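Local coordinates for putative protein-disulfide isomerase (Pseudomonas syringae pv. tomato, PDB 3GN3) that is of unknown function but, as a putative protein-disulfide isomerase of the DsbA family, may take part in thiol-disulfide chemistry, at residues Arg16-Phe21 against Ser175-Asp180; Ser29-Phe34 against Met168-Pro173. All blocks are in the same frame, centred on the assembly; numbering follows the deposited sequence.

Both contacts tie the C-terminal part of the chain back onto strand 16-22 and the helix 27-33 that follows it, consistent with the thioredoxin-like core of the DsbA family. Contact 1 is wholly buried and apolar, an aromatic pair linking strand 16-22 to helix 174-181. Contact 2, where helix 27-33 meets the loop leading into helix 174-181, is mixed: Ala-32 and Ser-170 are buried, Lys-31 and Gly-171 exposed, and the loop binds a sulfate ion. The two touch directly, since Trp-177 NE1 hydrogen-bonds to the backbone O of Ser-169 and the indole packs on Asp-172. Rings make the first contact; a methyl group, a hydroxyl and an ammonium make the second.

Contact 1: residues Arg16-Phe21 against Ser175-Asp180; sequences RLFEVF and SKWVSD
The six-membered ring of Trp-177 receives Phe-18 on one face, where Phe-18 CZ lies 4.2 Å above the indole plane and is displaced toward the rim. The two rings are tilted by 48° with their centroids 6.0 Å apart, so the pair is oblique, neither stacked nor T-shaped. Closest approach is between Phe-18 CE2 and Trp-177 CE3, at 4.3 Å, a loose van der Waals contact; between segments 16-21 and 175-180 only these two side chains touch. Phe-18 extends its ring from the strand with CG anti to the backbone N (chi1 -173°), which carries it across a gap of 9.6 Å between the CA atoms of Phe-18 and Trp-177. At the indole edge, the NE1 hydrogen is used by the carbonyl O of Ser-169, a bond that restricts how the ring can turn and satisfies a buried donor.

Beside the indole the helix surface is polar. Lys-176 NZ reaches one turn along the helix to Asp-180 OD2 at 2.7 Å, using the syn lone pair of that oxygen, and also forms a salt bridge with Asp-172. Ser-179 OG donates back to the carbonyl O of Ser-175 at 2.9 Å, lying in the carbonyl plane, and shares this acceptor with its own backbone N.

Alternation along the strand sorts the environment. Phe-18 and Val-20 both pack on Phe-158 of strand 157-160 and on helix 36-43, while Glu-19 is held by Arg-53 and Tyr-146. A C-terminal helix packed on the sheet is consistent with the thioredoxin-like fold of the DsbA family: helix 174-181 lies beside helix 36-43, with the aromatic pair between sheet and helices, next to Leu-39 and Phe-158.

Contact 2: residues Ser29-Phe34 against Met168-Pro173; sequences SVKAFF and MSSGDP. With SO4 (sulfate ion), chain C.
Ala-32 and Ser-170 bring their backbones together, CA to CA at 4.7 Å, where the last turn of helix 27-33 meets a type I beta turn running from Ser-169 to Asp-172. No hydrogen bond crosses the interface. On its inner side, Ala-32 CB rests against Ser-170 CB at 3.9 Å, and the small methyl group permits the close approach of the two chains. Lys-31 takes the outer side: its chain, bent at three successive torsions, curls over the turn until NZ stands 3.4 Å from Gly-171 N. Both are donors, so this is proximity without a bond.

Ser-170 OG lies between the Lys-31 ammonium, 3.6 Å from NZ without a bond, and a sulfate ion probably acquired from the crystallisation liquor. With chi1 at 56°, OG sits between the backbone N and the carbonyl carbon, within 2.8 Å of sulfate O3 and also close to O4. Ser-169 OG lies 3.2 Å from sulfate O1 and equally near O4. Ser-169 OG itself accepts from Gly-171 N, closing an ST turn. Lys-31 NZ is 5.4 Å from sulfate O3, too far for a direct bond, though its charge would be expected to favour the anion.

The turn is braced from behind by Asp-172, whose OD2 accepts from Ser-169 N at 2.9 Å, the donor standing well above the carboxylate plane (64° out of it). Lys-35, just beyond the helix, bonds to the carbonyl oxygens of Ser-170 and Asp-172. Helix 27-33 corresponds to the helix beginning at the CXXC motif in DsbA relatives, with Ser-29 probably in the place of the second cysteine. Ala-32 also touches Pro-156, which precedes strand 157-160, and Trp-177, so the contact bridges helix 27-33 and the start of helix 174-181, while Val-30 and Phe-33 pack on helix 79-92.

Contact 1: residues Arg16-Phe21 against Ser175-Asp180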
ATOM      1  N   ARG A  16      18.814  14.116   5.099  1.00 40.03           N
ATOM      2  CA  ARG A  16      17.755  13.330   5.721  1.00 39.62           C
ATOM      3  C   ARG A  16      16.392  13.931   5.364  1.00 38.28           C
ATOM      4  O   ARG A  16      16.129  15.081   5.680  1.00 38.31           O
ATOM      5  CB  ARG A  16      17.956  13.208   7.235  1.00 40.12           C
ATOM      6  CG  ARG A  16      19.215  12.442   7.599  1.00 43.98           C
ATOM      7  CD  ARG A  16      19.147  11.847   9.007  1.00 50.83           C
ATOM      8  NE  ARG A  16      19.914  10.593   9.116  1.00 55.89           N
ATOM      9  CZ  ARG A  16      21.219  10.505   9.405  1.00 58.47           C
ATOM     10  NH1 ARG A  16      21.952  11.595   9.628  1.00 61.03           N
ATOM     11  NH2 ARG A  16      21.805   9.316   9.465  1.00 58.97           N
ATOM     12  N   LEU A  17      15.538  13.141   4.709  1.00 36.73           N
ATOM     13  CA  LEU A  17      14.249  13.621   4.217  1.00 35.04           C
ATOM     14  C   LEU A  17      13.098  13.357   5.189  1.00 34.46           C
ATOM     15  O   LEU A  17      12.808  12.205   5.548  1.00 34.50           O
ATOM     16  CB  LEU A  17      13.951  13.038   2.823  1.00 34.59           C
ATOM     17  CG  LEU A  17      12.663  13.466   2.102  1.00 33.62           C
ATOM     18  CD1 LEU A  17      12.500  14.978   1.989  1.00 31.18           C
ATOM     19  CD2 LEU A  17      12.543  12.802   0.729  1.00 31.06           C
ATOM     20  N   PHE A  18      12.447  14.438   5.600  1.00 33.35           N
ATOM     21  CA  PHE A  18      11.361  14.385   6.558  1.00 32.84           C
ATOM     22  C   PHE A  18      10.077  14.791   5.867  1.00 32.70           C
ATOM     23  O   PHE A  18       9.894  15.972   5.550  1.00 32.85           O
ATOM     24  CB  PHE A  18      11.637  15.356   7.696  1.00 32.49           C
ATOM     25  CG  PHE A  18      10.661  15.274   8.824  1.00 33.14           C
ATOM     26  CD1 PHE A  18      10.378  14.063   9.441  1.00 33.50           C
ATOM     27  CD2 PHE A  18      10.057  16.413   9.311  1.00 34.41           C
ATOM     28  CE1 PHE A  18       9.484  14.002  10.509  1.00 33.14           C
ATOM     29  CE2 PHE A  18       9.166  16.352  10.395  1.00 34.44           C
ATOM     30  CZ  PHE A  18       8.882  15.152  10.982  1.00 33.38           C
ATOM     31  N   GLU A  19       9.194  13.825   5.619  1.00 32.22           N
ATOM     32  CA  GLU A  19       7.938  14.119   4.928  1.00 31.75           C
ATOM     33  C   GLU A  19       6.773  14.038   5.883  1.00 31.81           C
ATOM     34  O   GLU A  19       6.676  13.089   6.670  1.00 32.66           O
ATOM     35  CB  GLU A  19       7.733  13.181   3.757  1.00 31.08           C
ATOM     36  CG  GLU A  19       8.866  13.235   2.778  1.00 31.51           C
ATOM     37  CD  GLU A  19       8.675  12.280   1.643  1.00 32.73           C
ATOM     38  OE1 GLU A  19       7.845  12.562   0.750  1.00 34.24           O
ATOM     39  OE2 GLU A  19       9.356  11.239   1.649  1.00 31.75           O
ATOM     40  N   VAL A  20       5.897  15.036   5.827  1.00 31.11           N
ATOM     41  CA  VAL A  20       4.752  15.089   6.721  1.00 30.66           C
ATOM     42  C   VAL A  20       3.476  15.279   5.916  1.00 30.42           C
ATOM     43  O   VAL A  20       3.369  16.234   5.123  1.00 30.22           O
ATOM     44  CB  VAL A  20       4.857  16.262   7.731  1.00 30.58           C
ATOM     45  CG1 VAL A  20       3.827  16.090   8.825  1.00 30.24           C
ATOM     46  CG2 VAL A  20       6.247  16.344   8.330  1.00 31.28           C
ATOM     47  N   PHE A  21       2.515  14.382   6.141  1.00 29.84           N
ATOM     48  CA  PHE A  21       1.242  14.386   5.440  1.00 29.34           C
ATOM     49  C   PHE A  21       0.253  15.126   6.290  1.00 29.84           C
ATOM     50  O   PHE A  21      -0.004  14.746   7.429  1.00 30.17           O
ATOM     51  CB  PHE A  21       0.763  12.948   5.149  1.00 29.19           C
ATOM     52  CG  PHE A  21       1.558  12.255   4.082  1.00 27.95           C
ATOM     53  CD1 PHE A  21       1.117  12.265   2.754  1.00 26.49           C
ATOM     54  CD2 PHE A  21       2.779  11.634   4.386  1.00 26.93           C
ATOM     55  CE1 PHE A  21       1.867  11.639   1.733  1.00 25.24           C
ATOM     56  CE2 PHE A  21       3.546  11.002   3.380  1.00 26.45           C
ATOM     57  CZ  PHE A  21       3.082  11.003   2.048  1.00 25.95           C
ATOM     58  N   SER A 175      12.091  18.256  19.945  1.00 36.75           N
ATOM     59  CA  SER A 175      13.391  17.642  20.253  1.00 36.73           C
ATOM     60  C   SER A 175      13.346  16.129  20.089  1.00 36.72           C
ATOM     61  O   SER A 175      14.372  15.527  19.762  1.00 36.51           O
ATOM     62  CB  SER A 175      13.870  18.016  21.659  1.00 36.38           C
ATOM     63  OG  SER A 175      12.828  17.829  22.595  1.00 36.99           O
ATOM     64  N   LYS A 176      12.165  15.521  20.296  1.00 36.64           N
ATOM     65  CA  LYS A 176      12.003  14.095  19.966  1.00 36.79           C
ATOM     66  C   LYS A 176      12.071  13.858  18.445  1.00 36.66           C
ATOM     67  O   LYS A 176      12.802  12.948  18.000  1.00 36.96           O
ATOM     68  CB  LYS A 176      10.755  13.455  20.578  1.00 36.77           C
ATOM     69  CG  LYS A 176      10.710  11.954  20.342  1.00 37.60           C
ATOM     70  CD  LYS A 176       9.363  11.348  20.768  1.00 42.48           C
ATOM     71  CE  LYS A 176       9.046   9.983  20.053  1.00 42.49           C
ATOM     72  NZ  LYS A 176       8.555  10.108  18.624  1.00 40.54           N
ATOM     73  N   TRP A 177      11.369  14.692  17.661  1.00 35.66           N
ATOM     74  CA  TRP A 177      11.476  14.622  16.197  1.00 35.06           C
ATOM     75  C   TRP A 177      12.915  14.716  15.764  1.00 35.54           C
ATOM     76  O   TRP A 177      13.336  13.963  14.891  1.00 35.84           O
ATOM     77  CB  TRP A 177      10.666  15.695  15.463  1.00 34.36           C
ATOM     78  CG  TRP A 177       9.162  15.620  15.648  1.00 32.71           C
ATOM     79  CD1 TRP A 177       8.441  14.634  16.296  1.00 30.66           C
ATOM     80  CD2 TRP A 177       8.200  16.554  15.141  1.00 30.24           C
ATOM     81  NE1 TRP A 177       7.091  14.922  16.232  1.00 31.12           N
ATOM     82  CE2 TRP A 177       6.915  16.090  15.530  1.00 30.16           C
ATOM     83  CE3 TRP A 177       8.297  17.742  14.397  1.00 30.19           C
ATOM     84  CZ2 TRP A 177       5.729  16.784  15.204  1.00 29.69           C
ATOM     85  CZ3 TRP A 177       7.103  18.438  14.065  1.00 29.90           C
ATOM     86  CH2 TRP A 177       5.842  17.948  14.472  1.00 29.58           C
ATOM     87  N   VAL A 178      13.675  15.618  16.386  1.00 35.94           N
ATOM     88  CA  VAL A 178      15.081  15.824  15.999  1.00 36.05           C
ATOM     89  C   VAL A 178      15.908  14.538  16.192  1.00 36.47           C
ATOM     90  O   VAL A 178      16.649  14.138  15.274  1.00 35.99           O
ATOM     91  CB  VAL A 178      15.732  17.054  16.730  1.00 36.16           C
ATOM     92  CG1 VAL A 178      17.099  17.401  16.146  1.00 34.19           C
ATOM     93  CG2 VAL A 178      14.816  18.264  16.667  1.00 35.63           C
ATOM     94  N   SER A 179      15.755  13.873  17.344  1.00 36.82           N
ATOM     95  CA  SER A 179      16.470  12.589  17.555  1.00 37.86           C
ATOM     96  C   SER A 179      15.923  11.472  16.676  1.00 38.24           C
ATOM     97  O   SER A 179      16.700  10.654  16.199  1.00 38.71           O
ATOM     98  CB  SER A 179      16.448  12.101  19.002  1.00 37.40           C
ATOM     99  OG  SER A 179      15.832  13.026  19.861  1.00 38.84           O
ATOM    100  N   ASP A 180      14.596  11.420  16.495  1.00 38.67           N
ATOM    101  CA  ASP A 180      13.963  10.437  15.597  1.00 38.98           C
ATOM    102  C   ASP A 180      14.544  10.579  14.196  1.00 39.42           C
ATOM    103  O   ASP A 180      14.929   9.579  13.581  1.00 39.59           O
ATOM    104  CB  ASP A 180      12.447  10.633  15.519  1.00 38.95           C
ATOM    105  CG  ASP A 180      11.732  10.284  16.814  1.00 39.62           C
ATOM    106  OD1 ASP A 180      12.341   9.616  17.680  1.00 39.91           O
ATOM    107  OD2 ASP A 180      10.548  10.673  16.964  1.00 40.18           O
TER

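Contact 2: residues Ser29-Phe34 against Met168-Pro173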
ATOM      1  N   SER A  29      -3.089  17.830  12.619  1.00 33.72           N
ATOM      2  CA  SER A  29      -2.264  18.318  11.515  1.00 33.80           C
ATOM      3  C   SER A  29      -1.785  19.734  11.784  1.00 33.43           C
ATOM      4  O   SER A  29      -0.598  20.005  11.668  1.00 33.63           O
ATOM      5  CB  SER A  29      -3.003  18.243  10.181  1.00 34.14           C
ATOM      6  OG  SER A  29      -3.151  16.900   9.763  1.00 35.83           O
ATOM      7  N   VAL A  30      -2.711  20.610  12.166  1.00 33.59           N
ATOM      8  CA  VAL A  30      -2.428  22.002  12.555  1.00 34.03           C
ATOM      9  C   VAL A  30      -1.337  22.082  13.643  1.00 34.66           C
ATOM     10  O   VAL A  30      -0.340  22.800  13.496  1.00 34.66           O
ATOM     11  CB  VAL A  30      -3.740  22.719  13.018  1.00 34.08           C
ATOM     12  CG1 VAL A  30      -3.438  24.038  13.729  1.00 33.59           C
ATOM     13  CG2 VAL A  30      -4.684  22.928  11.831  1.00 32.47           C
ATOM     14  N   LYS A  31      -1.527  21.316  14.714  1.00 35.10           N
ATOM     15  CA  LYS A  31      -0.543  21.177  15.773  1.00 35.62           C
ATOM     16  C   LYS A  31       0.853  20.827  15.200  1.00 35.65           C
ATOM     17  O   LYS A  31       1.841  21.511  15.492  1.00 35.80           O
ATOM     18  CB  LYS A  31      -1.044  20.132  16.759  1.00 35.95           C
ATOM     19  CG  LYS A  31      -0.404  20.142  18.111  1.00 38.97           C
ATOM     20  CD  LYS A  31      -1.498  19.865  19.151  1.00 45.41           C
ATOM     21  CE  LYS A  31      -1.020  18.969  20.281  1.00 49.31           C
ATOM     22  NZ  LYS A  31      -0.926  17.525  19.817  1.00 52.96           N
ATOM     23  N   ALA A  32       0.941  19.794  14.362  1.00 35.45           N
ATOM     24  CA  ALA A  32       2.232  19.440  13.752  1.00 35.24           C
ATOM     25  C   ALA A  32       2.730  20.538  12.808  1.00 35.26           C
ATOM     26  O   ALA A  32       3.941  20.803  12.723  1.00 35.14           O
ATOM     27  CB  ALA A  32       2.152  18.082  13.023  1.00 34.80           C
ATOM     28  N   PHE A  33       1.793  21.182  12.112  1.00 35.16           N
ATOM     29  CA  PHE A  33       2.139  22.214  11.142  1.00 35.84           C
ATOM     30  C   PHE A  33       2.889  23.363  11.821  1.00 36.08           C
ATOM     31  O   PHE A  33       3.979  23.748  11.396  1.00 35.72           O
ATOM     32  CB  PHE A  33       0.878  22.731  10.430  1.00 35.90           C
ATOM     33  CG  PHE A  33       1.124  23.928   9.559  1.00 35.42           C
ATOM     34  CD1 PHE A  33       1.806  23.797   8.355  1.00 34.65           C
ATOM     35  CD2 PHE A  33       0.694  25.196   9.963  1.00 35.68           C
ATOM     36  CE1 PHE A  33       2.038  24.906   7.544  1.00 35.50           C
ATOM     37  CE2 PHE A  33       0.916  26.323   9.151  1.00 36.13           C
ATOM     38  CZ  PHE A  33       1.591  26.180   7.944  1.00 35.23           C
ATOM     39  N   PHE A  34       2.292  23.889  12.885  1.00 36.59           N
ATOM     40  CA  PHE A  34       2.930  24.913  13.707  1.00 37.56           C
ATOM     41  C   PHE A  34       4.235  24.496  14.423  1.00 38.16           C
ATOM     42  O   PHE A  34       4.825  25.311  15.119  1.00 39.27           O
ATOM     43  CB  PHE A  34       1.930  25.518  14.705  1.00 37.28           C
ATOM     44  CG  PHE A  34       0.909  26.434  14.067  1.00 37.40           C
ATOM     45  CD1 PHE A  34       1.313  27.549  13.317  1.00 38.52           C
ATOM     46  CD2 PHE A  34      -0.451  26.200  14.225  1.00 36.61           C
ATOM     47  CE1 PHE A  34       0.369  28.405  12.717  1.00 37.96           C
ATOM     48  CE2 PHE A  34      -1.401  27.053  13.630  1.00 37.40           C
ATOM     49  CZ  PHE A  34      -0.982  28.158  12.877  1.00 37.00           C
ATOM     50  N   MET A 168       5.938   8.347  15.605  1.00 33.21           N
ATOM     51  CA  MET A 168       5.974   9.825  15.724  1.00 32.69           C
ATOM     52  C   MET A 168       4.577  10.409  15.840  1.00 32.99           C
ATOM     53  O   MET A 168       3.629   9.842  15.336  1.00 32.64           O
ATOM     54  CB  MET A 168       6.748  10.484  14.589  1.00 32.00           C
ATOM     55  CG  MET A 168       8.160   9.990  14.481  1.00 29.50           C
ATOM     56  SD  MET A 168       8.926  10.875  13.168  1.00 23.49           S
ATOM     57  CE  MET A 168      10.258   9.809  12.923  1.00 28.87           C
ATOM     58  N   SER A 169       4.460  11.539  16.530  1.00 33.55           N
ATOM     59  CA  SER A 169       3.156  12.110  16.845  1.00 33.84           C
ATOM     60  C   SER A 169       3.185  13.647  16.879  1.00 34.02           C
ATOM     61  O   SER A 169       4.238  14.244  17.072  1.00 34.80           O
ATOM     62  CB  SER A 169       2.661  11.520  18.165  1.00 33.44           C
ATOM     63  OG  SER A 169       1.699  12.362  18.769  1.00 35.17           O
ATOM     64  N   SER A 170       2.034  14.285  16.676  1.00 34.38           N
ATOM     65  CA  SER A 170       1.939  15.754  16.672  1.00 34.90           C
ATOM     66  C   SER A 170       2.101  16.339  18.066  1.00 35.53           C
ATOM     67  O   SER A 170       2.516  17.490  18.214  1.00 35.52           O
ATOM     68  CB  SER A 170       0.619  16.225  16.076  1.00 34.51           C
ATOM     69  OG  SER A 170      -0.466  15.650  16.761  1.00 34.87           O
ATOM     70  N   GLY A 171       1.772  15.535  19.079  1.00 36.08           N
ATOM     71  CA  GLY A 171       2.077  15.848  20.464  1.00 35.99           C
ATOM     72  C   GLY A 171       3.562  15.816  20.813  1.00 36.45           C
ATOM     73  O   GLY A 171       3.961  16.396  21.813  1.00 37.27           O
ATOM     74  N   ASP A 172       4.399  15.147  20.028  1.00 36.31           N
ATOM     75  CA  ASP A 172       5.810  15.043  20.406  1.00 36.47           C
ATOM     76  C   ASP A 172       6.470  16.406  20.603  1.00 36.72           C
ATOM     77  O   ASP A 172       6.160  17.362  19.884  1.00 36.54           O
ATOM     78  CB  ASP A 172       6.622  14.266  19.369  1.00 36.51           C
ATOM     79  CG  ASP A 172       6.275  12.802  19.329  1.00 36.81           C
ATOM     80  OD1 ASP A 172       5.584  12.327  20.257  1.00 36.25           O
ATOM     81  OD2 ASP A 172       6.686  12.131  18.351  1.00 36.61           O
ATOM     82  N   PRO A 173       7.387  16.498  21.591  1.00 36.66           N
ATOM     83  CA  PRO A 173       8.295  17.648  21.630  1.00 36.09           C
ATOM     84  C   PRO A 173       9.159  17.624  20.368  1.00 36.30           C
ATOM     85  O   PRO A 173       9.625  16.544  19.947  1.00 36.34           O
ATOM     86  CB  PRO A 173       9.168  17.379  22.866  1.00 35.97           C
ATOM     87  CG  PRO A 173       8.459  16.332  23.657  1.00 35.52           C
ATOM     88  CD  PRO A 173       7.531  15.604  22.761  1.00 36.19           C
TER
HETATM   89  S   SO4 C 180      -1.004  12.327  16.131  1.00 65.30           S
HETATM   90  O1  SO4 C 180      -0.869  11.306  17.177  1.00 65.34           O
HETATM   91  O2  SO4 C 180      -1.392  11.742  14.836  1.00 66.52           O
HETATM   92  O3  SO4 C 180      -1.986  13.333  16.517  1.00 65.96           O
HETATM   93  O4  SO4 C 180       0.279  12.979  15.959  1.00 65.69           O